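Local coordinates for protein CHAD domain (Ricinus communis, PDB 6QV5) that probably binds inorganic polyphosphate through an all-helical CHAD domain, and carries a zinc ion in the crystal, at residues Q16-A24 against L215-R223; L247-Q255 against V268-L276. All coordinates share one frame; numbering follows the deposited sequence.

Contact 1: residues Q16-A24 against L215-R223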
ATOM      1  N   GLN A  16     -12.099  -6.646   5.709  1.00 87.98           N
ATOM      2  CA  GLN A  16     -13.279  -6.707   6.573  1.00 88.14           C
ATOM      3  C   GLN A  16     -13.210  -5.628   7.651  1.00 92.81           C
ATOM      4  O   GLN A  16     -12.136  -5.393   8.213  1.00 92.29           O
ATOM      5  CB  GLN A  16     -13.408  -8.097   7.215  1.00 89.50           C
ATOM      6  CG  GLN A  16     -14.683  -8.831   6.824  1.00104.71           C
ATOM      7  CD  GLN A  16     -14.853 -10.110   7.604  1.00123.44           C
ATOM      8  OE1 GLN A  16     -14.413 -11.185   7.186  1.00118.28           O
ATOM      9  NE2 GLN A  16     -15.501 -10.024   8.757  1.00115.78           N
ATOM     10  N   ALA A  17     -14.348  -4.952   7.912  1.00 90.10           N
ATOM     11  CA  ALA A  17     -14.457  -3.892   8.915  1.00 90.13           C
ATOM     12  C   ALA A  17     -14.225  -4.466  10.313  1.00 94.67           C
ATOM     13  O   ALA A  17     -14.980  -5.334  10.763  1.00 94.08           O
ATOM     14  CB  ALA A  17     -15.819  -3.219   8.829  1.00 90.87           C
ATOM     15  N   LEU A  18     -13.135  -4.031  10.963  1.00 92.04           N
ATOM     16  CA  LEU A  18     -12.755  -4.501  12.292  1.00 92.32           C
ATOM     17  C   LEU A  18     -13.246  -3.547  13.381  1.00 97.10           C
ATOM     18  O   LEU A  18     -12.687  -2.462  13.563  1.00 96.60           O
ATOM     19  CB  LEU A  18     -11.232  -4.736  12.372  1.00 92.43           C
ATOM     20  CG  LEU A  18     -10.704  -5.513  13.583  1.00 97.22           C
ATOM     21  CD1 LEU A  18     -10.986  -7.007  13.459  1.00 97.42           C
ATOM     22  CD2 LEU A  18      -9.219  -5.303  13.742  1.00 99.72           C
ATOM     23  N   ALA A  19     -14.315  -3.953  14.084  1.00 94.59           N
ATOM     24  CA  ALA A  19     -14.915  -3.172  15.163  1.00 94.92           C
ATOM     25  C   ALA A  19     -14.560  -3.782  16.524  1.00 99.80           C
ATOM     26  O   ALA A  19     -15.252  -4.678  17.017  1.00 99.46           O
ATOM     27  CB  ALA A  19     -16.425  -3.079  14.977  1.00 95.66           C
ATOM     28  N   LEU A  20     -13.443  -3.312  17.104  1.00 97.00           N
ATOM     29  CA  LEU A  20     -12.950  -3.769  18.403  1.00 97.11           C
ATOM     30  C   LEU A  20     -13.725  -3.101  19.531  1.00102.06           C
ATOM     31  O   LEU A  20     -14.161  -1.954  19.382  1.00101.85           O
ATOM     32  CB  LEU A  20     -11.449  -3.452  18.563  1.00 97.14           C
ATOM     33  CG  LEU A  20     -10.453  -4.232  17.701  1.00101.83           C
ATOM     34  CD1 LEU A  20      -9.144  -3.483  17.593  1.00102.00           C
ATOM     35  CD2 LEU A  20     -10.198  -5.626  18.263  1.00104.18           C
ATOM     36  N   ASP A  21     -13.876  -3.807  20.667  1.00 99.17           N
ATOM     37  CA  ASP A  21     -14.549  -3.281  21.856  1.00 99.26           C
ATOM     38  C   ASP A  21     -13.662  -2.214  22.505  1.00103.39           C
ATOM     39  O   ASP A  21     -12.436  -2.281  22.380  1.00103.10           O
ATOM     40  CB  ASP A  21     -14.847  -4.409  22.862  1.00101.26           C
ATOM     41  CG  ASP A  21     -15.899  -5.404  22.408  1.00112.44           C
ATOM     42  OD1 ASP A  21     -17.059  -4.986  22.189  1.00113.22           O
ATOM     43  OD2 ASP A  21     -15.571  -6.604  22.298  1.00118.46           O
ATOM     44  N   ALA A  22     -14.278  -1.223  23.174  1.00 99.85           N
ATOM     45  CA  ALA A  22     -13.560  -0.135  23.846  1.00 99.65           C
ATOM     46  C   ALA A  22     -12.714  -0.648  25.020  1.00103.23           C
ATOM     47  O   ALA A  22     -11.626  -0.124  25.262  1.00103.20           O
ATOM     48  CB  ALA A  22     -14.544   0.920  24.330  1.00100.44           C
ATOM     49  N   ASP A  23     -13.210  -1.686  25.722  1.00 98.85           N
ATOM     50  CA  ASP A  23     -12.558  -2.312  26.875  1.00 98.24           C
ATOM     51  C   ASP A  23     -11.671  -3.522  26.504  1.00100.38           C
ATOM     52  O   ASP A  23     -11.204  -4.232  27.399  1.00100.15           O
ATOM     53  CB  ASP A  23     -13.617  -2.696  27.932  1.00100.19           C
ATOM     54  CG  ASP A  23     -14.642  -3.717  27.464  1.00111.87           C
ATOM     55  OD1 ASP A  23     -15.256  -3.499  26.391  1.00112.35           O
ATOM     56  OD2 ASP A  23     -14.841  -4.728  28.175  1.00118.68           O
ATOM     57  N   ALA A  24     -11.424  -3.742  25.195  1.00 95.59           N
ATOM     58  CA  ALA A  24     -10.602  -4.850  24.697  1.00 94.70           C
ATOM     59  C   ALA A  24      -9.120  -4.687  25.039  1.00 96.51           C
ATOM     60  O   ALA A  24      -8.602  -3.567  25.032  1.00 96.21           O
ATOM     61  CB  ALA A  24     -10.778  -5.010  23.196  1.00 95.44           C
ATOM     62  N   LEU A 215      -5.611   3.714  12.014  1.00 72.89           N
ATOM     63  CA  LEU A 215      -6.927   4.203  12.416  1.00 73.23           C
ATOM     64  C   LEU A 215      -8.037   3.225  12.011  1.00 78.00           C
ATOM     65  O   LEU A 215      -9.064   3.161  12.685  1.00 77.71           O
ATOM     66  CB  LEU A 215      -7.175   5.610  11.852  1.00 73.37           C
ATOM     67  CG  LEU A 215      -8.167   6.502  12.604  1.00 78.18           C
ATOM     68  CD1 LEU A 215      -7.707   6.787  14.040  1.00 78.45           C
ATOM     69  CD2 LEU A 215      -8.362   7.806  11.873  1.00 80.21           C
ATOM     70  N   GLU A 216      -7.819   2.451  10.929  1.00 75.41           N
ATOM     71  CA  GLU A 216      -8.759   1.429  10.460  1.00 75.49           C
ATOM     72  C   GLU A 216      -8.665   0.186  11.350  1.00 80.25           C
ATOM     73  O   GLU A 216      -9.673  -0.494  11.551  1.00 79.65           O
ATOM     74  CB  GLU A 216      -8.484   1.057   8.998  1.00 76.76           C
ATOM     75  CG  GLU A 216      -9.022   2.057   7.988  1.00 86.16           C
ATOM     76  CD  GLU A 216      -8.631   1.816   6.539  1.00102.43           C
ATOM     77  OE1 GLU A 216      -7.581   1.179   6.289  1.00 89.74           O
ATOM     78  OE2 GLU A 216      -9.376   2.283   5.649  1.00 96.38           O
ATOM     79  N   PHE A 217      -7.452  -0.105  11.881  1.00 77.63           N
ATOM     80  CA  PHE A 217      -7.186  -1.235  12.776  1.00 77.80           C
ATOM     81  C   PHE A 217      -7.868  -1.033  14.128  1.00 84.36           C
ATOM     82  O   PHE A 217      -8.523  -1.951  14.622  1.00 83.81           O
ATOM     83  CB  PHE A 217      -5.670  -1.446  12.979  1.00 79.13           C
ATOM     84  CG  PHE A 217      -4.850  -1.846  11.772  1.00 80.11           C
ATOM     85  CD1 PHE A 217      -5.379  -2.686  10.796  1.00 82.84           C
ATOM     86  CD2 PHE A 217      -3.526  -1.446  11.649  1.00 81.90           C
ATOM     87  CE1 PHE A 217      -4.613  -3.072   9.694  1.00 83.63           C
ATOM     88  CE2 PHE A 217      -2.762  -1.830  10.544  1.00 84.60           C
ATOM     89  CZ  PHE A 217      -3.310  -2.642   9.575  1.00 82.64           C
ATOM     90  N   PHE A 218      -7.714   0.169  14.717  1.00 83.41           N
ATOM     91  CA  PHE A 218      -8.297   0.547  16.006  1.00 84.45           C
ATOM     92  C   PHE A 218      -9.545   1.427  15.787  1.00 91.07           C
ATOM     93  O   PHE A 218      -9.731   2.429  16.479  1.00 90.78           O
ATOM     94  CB  PHE A 218      -7.243   1.265  16.876  1.00 86.30           C
ATOM     95  CG  PHE A 218      -5.981   0.481  17.160  1.00 87.93           C
ATOM     96  CD1 PHE A 218      -5.933  -0.439  18.202  1.00 91.09           C
ATOM     97  CD2 PHE A 218      -4.829   0.690  16.410  1.00 90.06           C
ATOM     98  CE1 PHE A 218      -4.758  -1.146  18.478  1.00 92.08           C
ATOM     99  CE2 PHE A 218      -3.659  -0.023  16.680  1.00 92.97           C
ATOM    100  CZ  PHE A 218      -3.630  -0.936  17.714  1.00 91.21           C
ATOM    101  N   HIS A 219     -10.407   1.025  14.829  1.00 89.87           N
ATOM    102  CA  HIS A 219     -11.630   1.723  14.416  1.00 90.77           C
ATOM    103  C   HIS A 219     -12.664   1.929  15.542  1.00 96.04           C
ATOM    104  O   HIS A 219     -13.124   3.056  15.737  1.00 95.82           O
ATOM    105  CB  HIS A 219     -12.265   1.015  13.200  1.00 91.80           C
ATOM    106  CG  HIS A 219     -13.603   1.556  12.797  1.00 95.40           C
ATOM    107  ND1 HIS A 219     -14.758   0.817  12.972  1.00 97.27           N
ATOM    108  CD2 HIS A 219     -13.927   2.755  12.260  1.00 97.27           C
ATOM    109  CE1 HIS A 219     -15.743   1.581  12.530  1.00 96.74           C
ATOM    110  NE2 HIS A 219     -15.292   2.758  12.093  1.00 97.09           N
ATOM    111  N   GLY A 220     -13.008   0.859  16.259  1.00 93.53           N
ATOM    112  CA  GLY A 220     -13.992   0.893  17.340  1.00 93.85           C
ATOM    113  C   GLY A 220     -13.539   1.515  18.651  1.00 98.85           C
ATOM    114  O   GLY A 220     -14.299   1.517  19.623  1.00 98.47           O
ATOM    115  N   LEU A 221     -12.307   2.054  18.686  1.00 96.24           N
ATOM    116  CA  LEU A 221     -11.688   2.675  19.860  1.00 96.40           C
ATOM    117  C   LEU A 221     -11.776   4.207  19.854  1.00101.05           C
ATOM    118  O   LEU A 221     -11.646   4.829  20.911  1.00100.51           O
ATOM    119  CB  LEU A 221     -10.210   2.246  19.932  1.00 96.51           C
ATOM    120  CG  LEU A 221      -9.852   1.059  20.833  1.00101.34           C
ATOM    121  CD1 LEU A 221     -10.375  -0.257  20.274  1.00101.58           C
ATOM    122  CD2 LEU A 221      -8.357   0.945  20.981  1.00103.85           C
ATOM    123  N   TYR A 222     -11.982   4.812  18.670  1.00 98.42           N
ATOM    124  CA  TYR A 222     -12.033   6.265  18.485  1.00 98.53           C
ATOM    125  C   TYR A 222     -13.406   6.769  18.006  1.00104.20           C
ATOM    126  O   TYR A 222     -14.221   5.971  17.534  1.00103.85           O
ATOM    127  CB  TYR A 222     -10.910   6.707  17.526  1.00 99.21           C
ATOM    128  CG  TYR A 222      -9.508   6.447  18.039  1.00100.27           C
ATOM    129  CD1 TYR A 222      -8.785   7.444  18.685  1.00102.06           C
ATOM    130  CD2 TYR A 222      -8.895   5.211  17.856  1.00100.87           C
ATOM    131  CE1 TYR A 222      -7.496   7.212  19.159  1.00102.60           C
ATOM    132  CE2 TYR A 222      -7.611   4.962  18.338  1.00101.66           C
ATOM    133  CZ  TYR A 222      -6.910   5.970  18.981  1.00108.64           C
ATOM    134  OH  TYR A 222      -5.641   5.740  19.447  1.00109.14           O
ATOM    135  N   ARG A 223     -13.656   8.097  18.142  1.00102.08           N
ATOM    136  CA  ARG A 223     -14.897   8.785  17.753  1.00102.51           C
ATOM    137  C   ARG A 223     -15.226   8.592  16.270  1.00107.97           C
ATOM    138  O   ARG A 223     -14.342   8.732  15.426  1.00107.79           O
ATOM    139  CB  ARG A 223     -14.820  10.279  18.099  1.00102.74           C
TER
HETATM  140  O   HOH W   1     -11.860  -1.317  10.130  1.00 64.15           O
HETATM  141  O   HOH W   2     -11.368  -1.460  15.742  1.00 74.63           O

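Contact 2: residues L247-Q255 against V268-L276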
ATOM      1  N   LEU A 247       3.290   8.456 -12.104  1.00 69.56           N
ATOM      2  CA  LEU A 247       3.984   9.087 -13.227  1.00 69.50           C
ATOM      3  C   LEU A 247       5.488   8.762 -13.210  1.00 73.19           C
ATOM      4  O   LEU A 247       6.037   8.406 -14.254  1.00 72.46           O
ATOM      5  CB  LEU A 247       3.771  10.613 -13.157  1.00 69.69           C
ATOM      6  CG  LEU A 247       2.676  11.271 -14.018  1.00 74.56           C
ATOM      7  CD1 LEU A 247       1.293  10.665 -13.776  1.00 74.91           C
ATOM      8  CD2 LEU A 247       2.596  12.745 -13.712  1.00 77.12           C
ATOM      9  N   VAL A 248       6.143   8.861 -12.028  1.00 69.98           N
ATOM     10  CA  VAL A 248       7.579   8.593 -11.879  1.00 69.81           C
ATOM     11  C   VAL A 248       7.883   7.074 -11.961  1.00 72.80           C
ATOM     12  O   VAL A 248       8.953   6.707 -12.451  1.00 72.60           O
ATOM     13  CB  VAL A 248       8.209   9.293 -10.634  1.00 73.98           C
ATOM     14  CG1 VAL A 248       7.893   8.570  -9.329  1.00 73.79           C
ATOM     15  CG2 VAL A 248       9.715   9.487 -10.801  1.00 73.92           C
ATOM     16  N   VAL A 249       6.938   6.208 -11.520  1.00 68.48           N
ATOM     17  CA  VAL A 249       7.075   4.744 -11.585  1.00 67.76           C
ATOM     18  C   VAL A 249       6.997   4.323 -13.062  1.00 70.75           C
ATOM     19  O   VAL A 249       7.808   3.511 -13.512  1.00 70.01           O
ATOM     20  CB  VAL A 249       6.048   4.007 -10.668  1.00 71.55           C
ATOM     21  CG1 VAL A 249       5.925   2.521 -11.013  1.00 71.20           C
ATOM     22  CG2 VAL A 249       6.408   4.177  -9.193  1.00 71.35           C
ATOM     23  N   ALA A 250       6.057   4.935 -13.818  1.00 66.98           N
ATOM     24  CA  ALA A 250       5.843   4.718 -15.252  1.00 66.64           C
ATOM     25  C   ALA A 250       7.116   4.991 -16.062  1.00 70.43           C
ATOM     26  O   ALA A 250       7.470   4.183 -16.922  1.00 69.61           O
ATOM     27  CB  ALA A 250       4.713   5.603 -15.748  1.00 67.27           C
ATOM     28  N   GLY A 251       7.797   6.098 -15.749  1.00 67.34           N
ATOM     29  CA  GLY A 251       9.048   6.500 -16.385  1.00 67.41           C
ATOM     30  C   GLY A 251      10.177   5.521 -16.131  1.00 71.62           C
ATOM     31  O   GLY A 251      10.988   5.265 -17.024  1.00 71.42           O
ATOM     32  N   ARG A 252      10.217   4.952 -14.910  1.00 68.39           N
ATOM     33  CA  ARG A 252      11.197   3.954 -14.479  1.00 68.23           C
ATOM     34  C   ARG A 252      10.928   2.612 -15.182  1.00 71.58           C
ATOM     35  O   ARG A 252      11.869   1.996 -15.684  1.00 71.22           O
ATOM     36  CB  ARG A 252      11.157   3.803 -12.943  1.00 69.01           C
ATOM     37  CG  ARG A 252      12.157   2.795 -12.368  1.00 80.04           C
ATOM     38  CD  ARG A 252      11.951   2.532 -10.882  1.00 90.94           C
ATOM     39  NE  ARG A 252      10.629   1.973 -10.574  1.00100.34           N
ATOM     40  CZ  ARG A 252      10.329   0.677 -10.593  1.00115.06           C
ATOM     41  NH1 ARG A 252      11.252  -0.223 -10.915  1.00101.45           N
ATOM     42  NH2 ARG A 252       9.102   0.270 -10.295  1.00103.10           N
ATOM     43  N   LEU A 253       9.647   2.174 -15.223  1.00 67.85           N
ATOM     44  CA  LEU A 253       9.221   0.920 -15.858  1.00 67.61           C
ATOM     45  C   LEU A 253       9.442   0.919 -17.369  1.00 72.77           C
ATOM     46  O   LEU A 253       9.878  -0.097 -17.911  1.00 72.47           O
ATOM     47  CB  LEU A 253       7.748   0.588 -15.544  1.00 67.39           C
ATOM     48  CG  LEU A 253       7.380   0.197 -14.106  1.00 71.58           C
ATOM     49  CD1 LEU A 253       5.880   0.058 -13.961  1.00 71.50           C
ATOM     50  CD2 LEU A 253       8.052  -1.102 -13.678  1.00 73.50           C
ATOM     51  N   LEU A 254       9.141   2.047 -18.046  1.00 70.50           N
ATOM     52  CA  LEU A 254       9.312   2.177 -19.494  1.00 70.83           C
ATOM     53  C   LEU A 254      10.783   2.226 -19.907  1.00 76.55           C
ATOM     54  O   LEU A 254      11.140   1.597 -20.902  1.00 76.28           O
ATOM     55  CB  LEU A 254       8.524   3.366 -20.066  1.00 70.80           C
ATOM     56  CG  LEU A 254       6.996   3.226 -20.109  1.00 75.33           C
ATOM     57  CD1 LEU A 254       6.331   4.579 -20.239  1.00 75.35           C
ATOM     58  CD2 LEU A 254       6.539   2.295 -21.230  1.00 77.74           C
ATOM     59  N   GLN A 255      11.640   2.924 -19.124  1.00 74.63           N
ATOM     60  CA  GLN A 255      13.089   3.010 -19.366  1.00 75.25           C
ATOM     61  C   GLN A 255      13.730   1.609 -19.270  1.00 81.16           C
ATOM     62  O   GLN A 255      14.619   1.292 -20.064  1.00 81.01           O
ATOM     63  CB  GLN A 255      13.753   4.024 -18.407  1.00 76.68           C
ATOM     64  CG  GLN A 255      15.276   4.198 -18.548  1.00 94.51           C
ATOM     65  CD  GLN A 255      15.733   4.601 -19.931  1.00116.24           C
ATOM     66  OE1 GLN A 255      15.555   5.742 -20.370  1.00111.99           O
ATOM     67  NE2 GLN A 255      16.346   3.667 -20.646  1.00109.18           N
ATOM     68  N   VAL A 268       8.402   4.068 -26.656  1.00 78.57           N
ATOM     69  CA  VAL A 268       8.737   4.180 -25.231  1.00 77.80           C
ATOM     70  C   VAL A 268       9.155   5.624 -24.913  1.00 80.48           C
ATOM     71  O   VAL A 268       8.592   6.229 -24.000  1.00 80.10           O
ATOM     72  CB  VAL A 268       9.828   3.154 -24.800  1.00 81.53           C
ATOM     73  CG1 VAL A 268      10.383   3.475 -23.415  1.00 81.20           C
ATOM     74  CG2 VAL A 268       9.301   1.725 -24.845  1.00 81.32           C
ATOM     75  N   GLN A 269      10.135   6.164 -25.674  1.00 76.11           N
ATOM     76  CA  GLN A 269      10.659   7.522 -25.513  1.00 75.68           C
ATOM     77  C   GLN A 269       9.575   8.594 -25.669  1.00 78.46           C
ATOM     78  O   GLN A 269       9.631   9.609 -24.974  1.00 77.97           O
ATOM     79  CB  GLN A 269      11.851   7.781 -26.452  1.00 77.08           C
ATOM     80  CG  GLN A 269      13.146   7.072 -26.039  1.00 90.97           C
ATOM     81  CD  GLN A 269      13.830   7.717 -24.859  1.00108.15           C
ATOM     82  OE1 GLN A 269      13.539   7.413 -23.697  1.00101.16           O
ATOM     83  NE2 GLN A 269      14.763   8.617 -25.131  1.00102.29           N
ATOM     84  N   PHE A 270       8.570   8.344 -26.543  1.00 74.28           N
ATOM     85  CA  PHE A 270       7.429   9.235 -26.760  1.00 73.93           C
ATOM     86  C   PHE A 270       6.566   9.286 -25.499  1.00 76.14           C
ATOM     87  O   PHE A 270       6.170  10.374 -25.075  1.00 75.19           O
ATOM     88  CB  PHE A 270       6.595   8.794 -27.982  1.00 76.04           C
ATOM     89  CG  PHE A 270       5.471   9.743 -28.339  1.00 77.94           C
ATOM     90  CD1 PHE A 270       5.694  10.820 -29.187  1.00 81.17           C
ATOM     91  CD2 PHE A 270       4.194   9.563 -27.819  1.00 80.35           C
ATOM     92  CE1 PHE A 270       4.658  11.706 -29.506  1.00 82.33           C
ATOM     93  CE2 PHE A 270       3.162  10.453 -28.131  1.00 83.27           C
ATOM     94  CZ  PHE A 270       3.400  11.515 -28.974  1.00 81.41           C
ATOM     95  N   ALA A 271       6.285   8.106 -24.904  1.00 71.91           N
ATOM     96  CA  ALA A 271       5.503   7.960 -23.680  1.00 71.16           C
ATOM     97  C   ALA A 271       6.260   8.558 -22.494  1.00 74.16           C
ATOM     98  O   ALA A 271       5.656   9.258 -21.684  1.00 73.37           O
ATOM     99  CB  ALA A 271       5.197   6.491 -23.425  1.00 71.90           C
ATOM    100  N   ARG A 272       7.588   8.315 -22.421  1.00 70.57           N
ATOM    101  CA  ARG A 272       8.473   8.822 -21.369  1.00 70.26           C
ATOM    102  C   ARG A 272       8.577  10.343 -21.401  1.00 74.25           C
ATOM    103  O   ARG A 272       8.596  10.970 -20.344  1.00 74.00           O
ATOM    104  CB  ARG A 272       9.865   8.177 -21.449  1.00 69.84           C
ATOM    105  CG  ARG A 272       9.911   6.763 -20.876  1.00 77.28           C
ATOM    106  CD  ARG A 272      11.325   6.240 -20.710  1.00 82.58           C
ATOM    107  NE  ARG A 272      12.024   6.887 -19.597  1.00 89.15           N
ATOM    108  CZ  ARG A 272      13.054   7.716 -19.734  1.00103.59           C
ATOM    109  NH1 ARG A 272      13.529   8.003 -20.940  1.00 91.05           N
ATOM    110  NH2 ARG A 272      13.618   8.263 -18.666  1.00 90.47           N
ATOM    111  N   GLY A 273       8.618  10.913 -22.607  1.00 71.05           N
ATOM    112  CA  GLY A 273       8.663  12.353 -22.825  1.00 70.85           C
ATOM    113  C   GLY A 273       7.390  13.022 -22.346  1.00 75.09           C
ATOM    114  O   GLY A 273       7.448  14.042 -21.655  1.00 74.36           O
ATOM    115  N   TYR A 274       6.232  12.403 -22.671  1.00 72.49           N
ATOM    116  CA  TYR A 274       4.889  12.849 -22.287  1.00 72.83           C
ATOM    117  C   TYR A 274       4.702  12.818 -20.769  1.00 77.13           C
ATOM    118  O   TYR A 274       4.149  13.764 -20.206  1.00 76.48           O
ATOM    119  CB  TYR A 274       3.816  11.980 -22.976  1.00 74.27           C
ATOM    120  CG  TYR A 274       2.428  12.591 -22.995  1.00 76.50           C
ATOM    121  CD1 TYR A 274       1.937  13.217 -24.138  1.00 78.69           C
ATOM    122  CD2 TYR A 274       1.588  12.503 -21.887  1.00 77.25           C
ATOM    123  CE1 TYR A 274       0.653  13.764 -24.169  1.00 79.92           C
ATOM    124  CE2 TYR A 274       0.308  13.054 -21.903  1.00 78.19           C
ATOM    125  CZ  TYR A 274      -0.156  13.683 -23.046  1.00 87.00           C
ATOM    126  OH  TYR A 274      -1.418  14.224 -23.065  1.00 89.88           O
ATOM    127  N   LEU A 275       5.156  11.734 -20.117  1.00 74.37           N
ATOM    128  CA  LEU A 275       5.030  11.547 -18.672  1.00 74.57           C
ATOM    129  C   LEU A 275       5.977  12.433 -17.863  1.00 79.62           C
ATOM    130  O   LEU A 275       5.586  12.898 -16.792  1.00 78.93           O
ATOM    131  CB  LEU A 275       5.173  10.066 -18.283  1.00 74.57           C
ATOM    132  CG  LEU A 275       4.065   9.135 -18.789  1.00 79.14           C
ATOM    133  CD1 LEU A 275       4.540   7.705 -18.851  1.00 79.16           C
ATOM    134  CD2 LEU A 275       2.804   9.254 -17.953  1.00 81.69           C
ATOM    135  N   LEU A 276       7.202  12.687 -18.378  1.00 77.51           N
ATOM    136  CA  LEU A 276       8.195  13.554 -17.726  1.00 77.97           C
ATOM    137  C   LEU A 276       7.688  14.997 -17.689  1.00 82.58           C
ATOM    138  O   LEU A 276       7.942  15.707 -16.714  1.00 82.51           O
ATOM    139  CB  LEU A 276       9.549  13.485 -18.451  1.00 78.22           C
ATOM    140  CG  LEU A 276      10.756  14.012 -17.673  1.00 83.27           C
ATOM    141  CD1 LEU A 276      11.456  12.890 -16.915  1.00 83.55           C
ATOM    142  CD2 LEU A 276      11.732  14.705 -18.598  1.00 85.92           C
TER

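Contact 1: residues Q16-A24 against L215-R223
L18 and L20 ride in an extended strand-like loop over the C-terminal end of helix 198-217, where the two backbones draw together from 6.5 Å between the CA atoms of L18 and F217 to 5.2 Å between those of A22 and L221. No direct hydrogen bond joins the two segments. Water 1 accepts from L18 N and donates to E216 O at 2.7 Å. Water 2 is gripped four times: it donates to L18 O and F217 O and accepts from L20 N and G220 N, the last at 2.9 Å. Such bridging is apt here, because F218 is the first residue to leave helical geometry and carbonyls of the last turn lack their usual amide partners. This part of the CHAD fold lets the segment leading into helix 26-42 lie across that C-terminus, with L18 and F217 both packing on I33. The leucines reach the same carbonyl: L18 CD2 lies 3.5 Å and L20 CD1 3.4 Å from F217 O. With L20 CG anti to the carbonyl carbon (chi1 -70°), its CD1 also meets the F218 ring obliquely. Further along, L221 CD1 touches L20 CB at 3.8 Å and also lies against D21 O. G220 brings bare backbone to the loop, its CA making a CA-H...O contact of 3.5 Å with L20 O. H219 meets L18 O mainly through CB, the ring edge turned toward that oxygen.

Contact 2: residues L247-Q255 against V268-L276
R272 leaves its helix with CG anti to the carbonyl carbon (chi1 -78°) and bends at chi3 (73°), which turns its guanidinium across to G251 and Q255 on the neighbouring helix. There NE donates to G251 O at 3.2 Å, within the guanidinium plane. That carbonyl already takes the helical bond from Q255 N, and the two donors arrive from opposite faces of its plane. Q255 lays OE1 over one guanidinium face, 3.1 Å from R272 NH1 but at too poor an angle for a hydrogen bond, the amide and guanidinium planes standing 69° apart. NH1 points instead along its own helix to Q269 OE1, at 2.8 Å. Beside this polar edge the helices form an antiparallel hairpin, their axes 9.4 Å apart. L254 is a knob in the hole formed by V268, A271, R272 and L275; its CD1 lies 3.9 Å from L275 CD1, the two side chains crossing at about a right angle. A250 CB meets L275 CD1 at 3.8 Å, and A250 also packs on helix 82-108. The arginine's positive charge is probably stabilised by the carbonyl dipoles of G251 and Q269, with Q255 OE1 over the face, while its NE bond ties the helices through a backbone carbonyl.

Contacts 1 and 2 sit on opposite sides of the chain's centre, their own centres about 41 Å apart and their nearest atoms about 21 Å apart, so neither touches the other. They follow in series along the chain: 215-223 ends just before helix 224-260, whose later part supplies 247-255. That long helix therefore spans the molecule from one contact toward the other. Contact 1 fastens an N-terminal loop to a helix end through leucine packing and bridging waters, with no direct hydrogen bond, whereas contact 2 packs two consecutive helices directly. Both lie away from the zinc site of H52 and H138, and no polyphosphate is present in the model to relate them to.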